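Local coordinates for signal transduction histidine-protein kinase/phosphatase mprB (Mycobacterium hassiacum, PDB 6BLK) that probably autophosphorylates on a histidine using ATP, as the sensor kinase and phosphatase of a mycobacterial two-component stress-response system, here represented by its ATP-binding domain, at residues A[131-136]-A[147-152]; A[86-91]-A[144-148]. One frame throughout, in Å; residues are numbered along the deposited sequence.

In the fold
Both contacts belong to the ATP-binding domain of the kinase, of the GHKL (Bergerat) fold, in which a mixed sheet carries helices on one face and the nucleotide sits at one end. Contact 1 is the hairpin of strands 132-137 and 147-154; contact 2 ties the loop after strand 79-85 to the start of that second strand. Along the chain 86-91 comes first, then helix 118-128, then the hairpin. The centres lie about 13 Å apart, with Thr147 touching across both, and Val135 of contact 1 packs against Ile91 of contact 2. Strand 147-154 starts beside the adenine at Thr147 and runs from there into the sheet, joining the ATP site to the scaffold.

Contact 1. Residues A[131-136]-A[147-152]; sequences GALRVD and TAIHIV. With ATP (adenosine-5'-triphosphate), chain E.
Ala132, Arg134 and Asp136 pair with Val152, His150 and Ala148 across an antiparallel beta hairpin of the GHKL ATPase sheet. Six backbone hydrogen bonds hold the strands, two in each pair. Of these, His150 N to Arg134 O (2.9 Å) is almost straight, at 176°.

Apolar contacts lie on the face carrying Leu133, Val135, Ile149 and Ile151, where branched and aliphatic chains suit a layer covered partly by helix 118-128. Leu133 CB meets Ile151 CG1 at 4.1 Å, while Val122 of that helix packs on Leu133 and Val126 on Ile151. Val135 turns CG2 anti to its backbone N, beside the carbonyl carbon, and so brings this methyl to 4.0 Å from Ile149 CD1.

Polar and stacking contacts occupy the other face. The guanidinium of Arg134 lies flat over one face of the His150 ring, the planes 23° apart and NH2 3.5 Å from CE1. An extended chain from CG to NE carries the group across to the neighbouring strand. Asp136 OD2 then takes NH1 of Arg134 at 3.0 Å in a salt bridge, lying in the guanidinium plane and using its anti lone pair; this limits the rotation of the stacked group. His150 ND1 is bonded to Glu81 on strand 79-85, so the ring is held by a carboxylate as well as by the stack.

At the nucleotide end Thr147 OG1 lies 3.4 Å from ATP N1, and water 1 donates to Asp136 O at 3.0 Å while bonding weakly to Thr147 OG1.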
# COMPACT_ATOMS: atom_id res chain seq x y z
N GLY A 131 -8.43 -6.38 8.49
CA GLY A 131 -8.38 -5.01 8.07
C GLY A 131 -9.39 -4.69 6.99
O GLY A 131 -10.30 -5.47 6.67
N ALA A 132 -9.24 -3.49 6.44
CA ALA A 132 -10.08 -2.98 5.38
C ALA A 132 -9.22 -2.11 4.47
O ALA A 132 -8.18 -1.59 4.87
CB ALA A 132 -11.26 -2.16 5.93
N LEU A 133 -9.64 -2.00 3.23
CA LEU A 133 -8.86 -1.17 2.33
C LEU A 133 -9.76 -0.49 1.32
O LEU A 133 -10.93 -0.86 1.12
CB LEU A 133 -7.72 -1.96 1.67
CG LEU A 133 -7.95 -3.16 0.77
CD1 LEU A 133 -6.61 -3.76 0.41
CD2 LEU A 133 -8.85 -4.21 1.41
N ARG A 134 -9.22 0.59 0.76
CA ARG A 134 -9.96 1.35 -0.23
C ARG A 134 -8.95 2.14 -1.04
O ARG A 134 -7.79 2.29 -0.66
CB ARG A 134 -10.99 2.27 0.41
CG ARG A 134 -10.47 3.35 1.26
CD ARG A 134 -11.60 4.25 1.74
NE ARG A 134 -11.05 5.38 2.47
CZ ARG A 134 -10.81 6.59 1.96
NH1 ARG A 134 -11.12 6.90 0.71
NH2 ARG A 134 -10.27 7.51 2.73
N VAL A 135 -9.43 2.64 -2.16
CA VAL A 135 -8.62 3.39 -3.11
C VAL A 135 -9.30 4.74 -3.33
O VAL A 135 -10.52 4.86 -3.31
CB VAL A 135 -8.43 2.61 -4.44
CG1 VAL A 135 -9.76 2.18 -5.02
CG2 VAL A 135 -7.65 3.43 -5.48
N ASP A 136 -8.47 5.77 -3.51
CA ASP A 136 -8.97 7.13 -3.72
C ASP A 136 -7.87 7.89 -4.46
O ASP A 136 -6.79 7.35 -4.70
CB ASP A 136 -9.32 7.77 -2.37
CG ASP A 136 -10.38 8.86 -2.46
OD1 ASP A 136 -10.46 9.59 -3.47
OD2 ASP A 136 -11.14 8.99 -1.46
N THR A 147 -2.62 8.27 -6.92
CA THR A 147 -3.41 7.25 -6.23
C THR A 147 -3.07 7.22 -4.75
O THR A 147 -1.91 7.34 -4.36
CB THR A 147 -3.16 5.86 -6.82
OG1 THR A 147 -3.44 5.88 -8.22
CG2 THR A 147 -4.07 4.79 -6.20
N ALA A 148 -4.09 6.98 -3.94
CA ALA A 148 -3.93 6.73 -2.52
C ALA A 148 -4.54 5.37 -2.24
O ALA A 148 -5.71 5.14 -2.58
CB ALA A 148 -4.61 7.83 -1.71
N ILE A 149 -3.74 4.46 -1.70
CA ILE A 149 -4.25 3.19 -1.18
C ILE A 149 -4.30 3.32 0.33
O ILE A 149 -3.27 3.60 0.96
CB ILE A 149 -3.37 2.02 -1.58
CG1 ILE A 149 -3.27 1.92 -3.12
CG2 ILE A 149 -3.91 0.75 -0.97
CD1 ILE A 149 -4.53 1.48 -3.82
N HIS A 150 -5.49 3.10 0.91
CA HIS A 150 -5.72 3.25 2.33
C HIS A 150 -5.96 1.86 2.92
O HIS A 150 -6.90 1.17 2.50
CB HIS A 150 -6.96 4.11 2.58
CG HIS A 150 -6.88 5.53 2.12
ND1 HIS A 150 -6.86 6.58 3.01
CD2 HIS A 150 -6.88 6.09 0.88
CE1 HIS A 150 -6.83 7.72 2.34
NE2 HIS A 150 -6.83 7.45 1.05
N ILE A 151 -5.17 1.48 3.92
CA ILE A 151 -5.26 0.18 4.59
C ILE A 151 -5.44 0.41 6.08
O ILE A 151 -4.57 0.99 6.75
CB ILE A 151 -4.01 -0.66 4.33
CG1 ILE A 151 -3.92 -1.02 2.83
CG2 ILE A 151 -4.01 -1.93 5.21
CD1 ILE A 151 -2.64 -1.68 2.41
N VAL A 152 -6.54 -0.10 6.61
CA VAL A 152 -6.81 -0.03 8.03
C VAL A 152 -6.44 -1.39 8.63
O VAL A 152 -6.88 -2.43 8.14
CB VAL A 152 -8.27 0.34 8.29
CG1 VAL A 152 -8.58 0.29 9.79
CG2 VAL A 152 -8.54 1.71 7.74
PG ATP E . 1.64 -7.26 -10.53
O1G ATP E . 1.37 -6.35 -9.34
O2G ATP E . 0.93 -8.62 -10.57
O3G ATP E . 3.11 -7.35 -10.92
PB ATP E . 0.22 -5.03 -11.79
O1B ATP E . -0.18 -4.74 -13.22
O2B ATP E . 1.16 -4.14 -11.05
O3B ATP E . 0.95 -6.49 -11.79
PA ATP E . -1.68 -4.68 -9.58
O1A ATP E . -2.72 -5.66 -9.04
O2A ATP E . -0.54 -4.29 -8.67
O3A ATP E . -1.17 -5.35 -10.98
O5' ATP E . -2.46 -3.44 -10.13
C5' ATP E . -3.55 -3.60 -11.03
C4' ATP E . -3.56 -2.43 -11.99
O4' ATP E . -4.03 -1.29 -11.26
C3' ATP E . -2.23 -2.00 -12.62
O3' ATP E . -1.92 -2.75 -13.82
C2' ATP E . -2.51 -0.54 -12.91
O2' ATP E . -3.30 -0.37 -14.11
C1' ATP E . -3.38 -0.13 -11.75
N9 ATP E . -2.63 0.45 -10.62
C8 ATP E . -2.33 -0.13 -9.41
N7 ATP E . -1.66 0.76 -8.62
C5 ATP E . -1.55 1.90 -9.33
C6 ATP E . -0.98 3.20 -9.04
N6 ATP E . -0.38 3.40 -7.86
N1 ATP E . -1.06 4.13 -9.98
C2 ATP E . -1.66 3.91 -11.17
N3 ATP E . -2.22 2.74 -11.50
C4 ATP E . -2.19 1.71 -10.61
O HOH W 1 -6.58 6.24 -7.51

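Contact 2. Residues A[86-91]-A[144-148]; sequences DQGPGI and PPGTA. With ATP (adenosine-5'-triphosphate), chain E.
Asp86 and Thr147 meet beside the adenine of ATP, where an Asx turn opens the 86-91 loop of this GHKL ATP site. The carboxylate divides its work: OD2 accepts the exocyclic amine of the base, ATP N6, at 2.9 Å, whereas OD1 faces the protein. Ile91 adds an apolar wall, its CD1 3.9 Å from ATP C4. With chi1 at 60°, CG of Asp86 sits between the backbone N and the carbonyl carbon, placing the carboxylate between base and backbone.

OD1 is gripped from opposite faces of its plane. Thr147 N reaches it at 3.0 Å, and Gly88 N at 2.8 Å, the bond that makes the Asx turn. Water 2 also donates to OD1 and accepts from Gly90 N and from Thr147 OG1, linking the carboxylate to both segments. These bonds would hold the group in position for the amine.

Farther out, the backbones are pinned together. Asp86 N donates to Thr147 O at 3.1 Å, extending the pairing of strand 79-85 with 147-154. Gly90 and Gly146 both have positive phi. At Gly146 a CB would run into Asp86 O; at Gly90 it would meet Gly146 O and would already be jammed against the carbonyl O of Pro89. Pro144, after a cis peptide bond, sets CB against Gly88 O and CG against Gln87 O, and CB also meets CA of Pro89. Beyond the loop, Gln87 OE1 is bonded to Arg67 N. At the outer end, water 3 bridges the two loops, donating to Asp86 O and to Pro145 O, 3.0 Å from each.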
# COMPACT_ATOMS: atom_id res chain seq x y z
N ASP A 86 0.98 8.36 -4.31
CA ASP A 86 1.92 8.74 -5.37
C ASP A 86 1.39 9.94 -6.13
O ASP A 86 0.32 10.48 -5.85
CB ASP A 86 2.20 7.57 -6.31
CG ASP A 86 0.95 7.07 -6.98
OD1 ASP A 86 0.28 7.87 -7.69
OD2 ASP A 86 0.60 5.89 -6.75
N GLN A 87 2.19 10.38 -7.12
CA GLN A 87 1.87 11.50 -7.99
C GLN A 87 1.65 11.02 -9.42
O GLN A 87 1.89 11.76 -10.37
CB GLN A 87 2.98 12.53 -7.93
CG GLN A 87 3.12 13.19 -6.59
CD GLN A 87 4.18 14.27 -6.59
OE1 GLN A 87 5.36 14.00 -6.79
NE2 GLN A 87 3.76 15.50 -6.39
N GLY A 88 1.22 9.78 -9.56
CA GLY A 88 0.90 9.21 -10.84
C GLY A 88 -0.48 9.64 -11.30
O GLY A 88 -1.09 10.57 -10.78
N PRO A 89 -0.99 8.96 -12.32
CA PRO A 89 -2.25 9.41 -12.93
C PRO A 89 -3.47 9.24 -12.05
O PRO A 89 -4.50 9.89 -12.32
CB PRO A 89 -2.37 8.53 -14.18
CG PRO A 89 -1.62 7.31 -13.80
CD PRO A 89 -0.45 7.78 -13.02
N GLY A 90 -3.41 8.40 -11.03
CA GLY A 90 -4.57 8.11 -10.23
C GLY A 90 -5.47 7.09 -10.91
O GLY A 90 -5.44 6.89 -12.12
N ILE A 91 -6.30 6.45 -10.11
CA ILE A 91 -7.29 5.49 -10.60
C ILE A 91 -8.65 6.17 -10.53
O ILE A 91 -9.07 6.57 -9.44
CB ILE A 91 -7.28 4.19 -9.79
CG1 ILE A 91 -5.94 3.46 -10.01
CG2 ILE A 91 -8.47 3.30 -10.18
CD1 ILE A 91 -5.69 2.28 -9.09
N PRO A 144 -1.11 15.52 -12.13
CA PRO A 144 -2.17 14.54 -11.90
C PRO A 144 -2.50 14.38 -10.40
O PRO A 144 -1.76 14.85 -9.53
CB PRO A 144 -1.58 13.25 -12.48
CG PRO A 144 -0.15 13.37 -12.27
CD PRO A 144 0.16 14.86 -12.46
N PRO A 145 -3.60 13.69 -10.11
CA PRO A 145 -4.05 13.59 -8.71
C PRO A 145 -3.36 12.50 -7.91
O PRO A 145 -3.37 12.57 -6.68
CB PRO A 145 -5.55 13.32 -8.86
CG PRO A 145 -5.65 12.62 -10.18
CD PRO A 145 -4.67 13.32 -11.05
N GLY A 146 -2.77 11.51 -8.57
CA GLY A 146 -2.09 10.41 -7.90
C GLY A 146 -3.10 9.45 -7.30
O GLY A 146 -4.29 9.77 -7.23
N THR A 147 -2.62 8.27 -6.92
CA THR A 147 -3.41 7.25 -6.23
C THR A 147 -3.07 7.22 -4.75
O THR A 147 -1.91 7.34 -4.36
CB THR A 147 -3.16 5.86 -6.82
OG1 THR A 147 -3.44 5.88 -8.22
CG2 THR A 147 -4.07 4.79 -6.20
N ALA A 148 -4.09 6.98 -3.94
CA ALA A 148 -3.93 6.73 -2.52
C ALA A 148 -4.54 5.37 -2.24
O ALA A 148 -5.71 5.14 -2.58
CB ALA A 148 -4.61 7.83 -1.71
PG ATP E . 1.64 -7.26 -10.53
O1G ATP E . 1.37 -6.35 -9.34
O2G ATP E . 0.93 -8.62 -10.57
O3G ATP E . 3.11 -7.35 -10.92
PB ATP E . 0.22 -5.03 -11.79
O1B ATP E . -0.18 -4.74 -13.22
O2B ATP E . 1.16 -4.14 -11.05
O3B ATP E . 0.95 -6.49 -11.79
PA ATP E . -1.68 -4.68 -9.58
O1A ATP E . -2.72 -5.66 -9.04
O2A ATP E . -0.54 -4.29 -8.67
O3A ATP E . -1.17 -5.35 -10.98
O5' ATP E . -2.46 -3.44 -10.13
C5' ATP E . -3.55 -3.60 -11.03
C4' ATP E . -3.56 -2.43 -11.99
O4' ATP E . -4.03 -1.29 -11.26
C3' ATP E . -2.23 -2.00 -12.62
O3' ATP E . -1.92 -2.75 -13.82
C2' ATP E . -2.51 -0.54 -12.91
O2' ATP E . -3.30 -0.37 -14.11
C1' ATP E . -3.38 -0.13 -11.75
N9 ATP E . -2.63 0.45 -10.62
C8 ATP E . -2.33 -0.13 -9.41
N7 ATP E . -1.66 0.76 -8.62
C5 ATP E . -1.55 1.90 -9.33
C6 ATP E . -0.98 3.20 -9.04
N6 ATP E . -0.38 3.40 -7.86
N1 ATP E . -1.06 4.13 -9.98
C2 ATP E . -1.66 3.91 -11.17
N3 ATP E . -2.22 2.74 -11.50
C4 ATP E . -2.19 1.71 -10.61
O HOH W 2 -1.25 6.86 -9.63
O HOH W 3 -0.60 13.36 -5.71
O HOH W 1 -6.58 6.24 -7.51